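Local structure of inositol-1,4,5-trisphosphate 5-phosphatase 1 (Schizosaccharomyces pombe, 1I9Z) at residues A[176-181]-A[238-243]. The protein removes the 5-phosphate from soluble and lipid inositol phosphates, including phosphatidylinositol 4,5-bisphosphate, through its magnesium-dependent catalytic domain, acting in membrane trafficking and signalling. Residues are numbered along the deposited sequence; the frame is centred on the assembly and turned at random.
Sequences ERDHDY and NKQMLT
Asp178 and Gln240 carry the whole contact between residues 176-181 and 238-243, whose nearest CA atoms, those of the same two residues, lie 7.9 Å apart; only 81 Å² is buried. Their side chains cross at about a right angle, yet the terminal groups are almost coplanar, the carboxylate and amide planes differing by 15°. The closest pair is Asp178 OD1 and Gln240 OE1 at 2.7 Å. As modelled neither oxygen brings a hydrogen, so this is a close, probably unfavourable approach and not a hydrogen bond. Aliphatic carbon meets the carboxylate as well, Asp178 OD2 lying 3.6 Å from Gln240 CG and 3.8 Å from Gln240 CB. Both approaches follow from the bend in the glutamine: with chi2 at -58° its chain folds, laying CG almost evenly between the two carboxylate oxygens, with CB nearer OD2, and swinging OE1 to OD1.

Further partners lie outside the two segments. Tyr210 OH is hydrogen-bonded to the other carboxylate oxygen, Asp178 OD2, and Lys245 NZ to Gln240 OE1, where its positive charge would probably ease the crowding of oxygens. Were Asp178 an alanine, the Tyr210 hydroxyl would probably lose this mate and a gap would open beside the Gln240 side chain.

Val246 also touches both side chains. Helix 174-187 forms the link of a beta-alpha-beta crossover between the parallel neighbouring strands 158-166 and 201-205 in the DNase I-like phosphatase domain, and helix 236-242, on the long connection from strand 201-205 to strand 283-288, packs against it, Lys239 and Gln240 also touching Tyr174.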
loop_
_atom_site.group_PDB
_atom_site.type_symbol
_atom_site.label_atom_id
_atom_site.label_comp_id
_atom_site.label_asym_id
_atom_site.label_seq_id
_atom_site.Cartn_x
_atom_site.Cartn_y
_atom_site.Cartn_z
ATOM N N GLU A 176 9.196 13.092 -14.996
ATOM C CA GLU A 176 7.732 13.049 -15.139
ATOM C C GLU A 176 7.124 12.134 -14.041
ATOM O O GLU A 176 6.056 12.439 -13.508
ATOM C CB GLU A 176 7.344 12.564 -16.524
ATOM C CG GLU A 176 5.808 12.660 -16.732
ATOM C CD GLU A 176 5.336 12.185 -18.113
ATOM O OE1 GLU A 176 6.193 11.848 -18.985
ATOM O OE2 GLU A 176 4.085 12.140 -18.290
ATOM N N ARG A 177 7.758 10.997 -13.722
ATOM C CA ARG A 177 7.231 10.187 -12.623
ATOM C C ARG A 177 7.288 10.990 -11.317
ATOM O O ARG A 177 6.402 10.907 -10.455
ATOM C CB ARG A 177 8.079 8.888 -12.468
ATOM C CG ARG A 177 7.878 7.949 -13.664
ATOM C CD ARG A 177 8.641 6.654 -13.484
ATOM N NE ARG A 177 9.997 6.679 -14.095
ATOM C CZ ARG A 177 10.223 6.510 -15.417
ATOM N NH1 ARG A 177 11.470 6.479 -15.918
ATOM N NH2 ARG A 177 9.210 6.444 -16.277
ATOM N N ASP A 178 8.356 11.755 -11.107
ATOM C CA ASP A 178 8.387 12.503 -9.826
ATOM C C ASP A 178 7.213 13.519 -9.777
ATOM O O ASP A 178 6.609 13.755 -8.751
ATOM C CB ASP A 178 9.709 13.284 -9.693
ATOM C CG ASP A 178 10.904 12.405 -9.451
ATOM O OD1 ASP A 178 12.037 13.008 -9.397
ATOM O OD2 ASP A 178 10.790 11.129 -9.301
ATOM N N HIS A 179 6.937 14.104 -10.935
ATOM C CA HIS A 179 5.862 15.072 -11.063
ATOM C C HIS A 179 4.531 14.357 -10.769
ATOM O O HIS A 179 3.598 14.933 -10.169
ATOM C CB HIS A 179 5.841 15.602 -12.479
ATOM C CG HIS A 179 4.603 16.382 -12.785
ATOM N ND1 HIS A 179 3.627 15.930 -13.652
ATOM C CD2 HIS A 179 4.187 17.584 -12.333
ATOM C CE1 HIS A 179 2.659 16.839 -13.733
ATOM N NE2 HIS A 179 2.978 17.851 -12.938
ATOM N N ASP A 180 4.425 13.109 -11.228
ATOM C CA ASP A 180 3.196 12.343 -10.986
ATOM C C ASP A 180 3.015 12.102 -9.491
ATOM O O ASP A 180 1.901 12.147 -8.952
ATOM C CB ASP A 180 3.233 10.969 -11.709
ATOM C CG ASP A 180 3.037 11.073 -13.193
ATOM O OD1 ASP A 180 2.667 12.156 -13.677
ATOM O OD2 ASP A 180 3.281 10.075 -13.920
ATOM N N TYR A 181 4.114 11.820 -8.795
ATOM C CA TYR A 181 4.051 11.648 -7.373
ATOM C C TYR A 181 3.482 12.902 -6.731
ATOM O O TYR A 181 2.551 12.848 -5.905
ATOM C CB TYR A 181 5.473 11.429 -6.784
ATOM C CG TYR A 181 5.489 11.625 -5.290
ATOM C CD1 TYR A 181 5.027 10.654 -4.442
ATOM C CD2 TYR A 181 5.798 12.891 -4.742
ATOM C CE1 TYR A 181 4.839 10.911 -3.071
ATOM C CE2 TYR A 181 5.606 13.175 -3.415
ATOM C CZ TYR A 181 5.114 12.172 -2.576
ATOM O OH TYR A 181 4.822 12.440 -1.296
ATOM N N ASN A 238 15.105 4.591 -6.067
ATOM C CA ASN A 238 16.008 4.710 -4.923
ATOM C C ASN A 238 16.721 6.057 -4.970
ATOM O O ASN A 238 16.853 6.763 -3.915
ATOM C CB ASN A 238 17.046 3.580 -4.961
ATOM C CG ASN A 238 18.140 3.735 -3.869
ATOM O OD1 ASN A 238 17.869 3.672 -2.688
ATOM N ND2 ASN A 238 19.356 3.929 -4.302
ATOM N N LYS A 239 17.160 6.421 -6.163
ATOM C CA LYS A 239 17.929 7.670 -6.351
ATOM C C LYS A 239 17.068 8.860 -5.987
ATOM O O LYS A 239 17.540 9.711 -5.227
ATOM C CB LYS A 239 18.464 7.807 -7.787
ATOM C CG LYS A 239 19.379 9.045 -8.072
ATOM C CD LYS A 239 19.753 9.043 -9.605
ATOM C CE LYS A 239 20.586 10.228 -10.129
ATOM N NZ LYS A 239 20.337 10.469 -11.646
ATOM N N GLN A 240 15.819 8.907 -6.472
ATOM C CA GLN A 240 14.911 10.043 -6.155
ATOM C C GLN A 240 14.378 10.034 -4.736
ATOM O O GLN A 240 14.109 11.110 -4.178
ATOM C CB GLN A 240 13.736 10.124 -7.103
ATOM C CG GLN A 240 14.169 10.150 -8.560
ATOM C CD GLN A 240 15.097 11.301 -8.853
ATOM O OE1 GLN A 240 14.676 12.466 -8.947
ATOM N NE2 GLN A 240 16.361 10.988 -8.995
ATOM N N MET A 241 14.222 8.868 -4.123
ATOM C CA MET A 241 13.779 8.861 -2.746
ATOM C C MET A 241 14.924 9.349 -1.833
ATOM O O MET A 241 14.670 10.010 -0.812
ATOM C CB MET A 241 13.329 7.456 -2.301
ATOM C CG MET A 241 11.932 7.099 -2.968
ATOM S SD MET A 241 11.407 5.484 -2.478
ATOM C CE MET A 241 11.220 5.687 -0.686
ATOM N N LEU A 242 16.159 9.007 -2.176
ATOM C CA LEU A 242 17.292 9.410 -1.338
ATOM C C LEU A 242 17.413 10.922 -1.164
ATOM O O LEU A 242 17.862 11.416 -0.098
ATOM C CB LEU A 242 18.604 8.836 -1.891
ATOM C CG LEU A 242 18.665 7.339 -1.501
ATOM C CD1 LEU A 242 19.990 6.749 -1.950
ATOM C CD2 LEU A 242 18.485 7.143 0.055
ATOM N N THR A 243 17.031 11.648 -2.195
ATOM C CA THR A 243 17.071 13.107 -2.137
ATOM C C THR A 243 15.820 13.768 -1.523
ATOM O O THR A 243 15.745 15.002 -1.453
ATOM C CB THR A 243 17.208 13.641 -3.526
ATOM O OG1 THR A 243 15.948 13.542 -4.175
ATOM C CG2 THR A 243 18.223 12.809 -4.312
#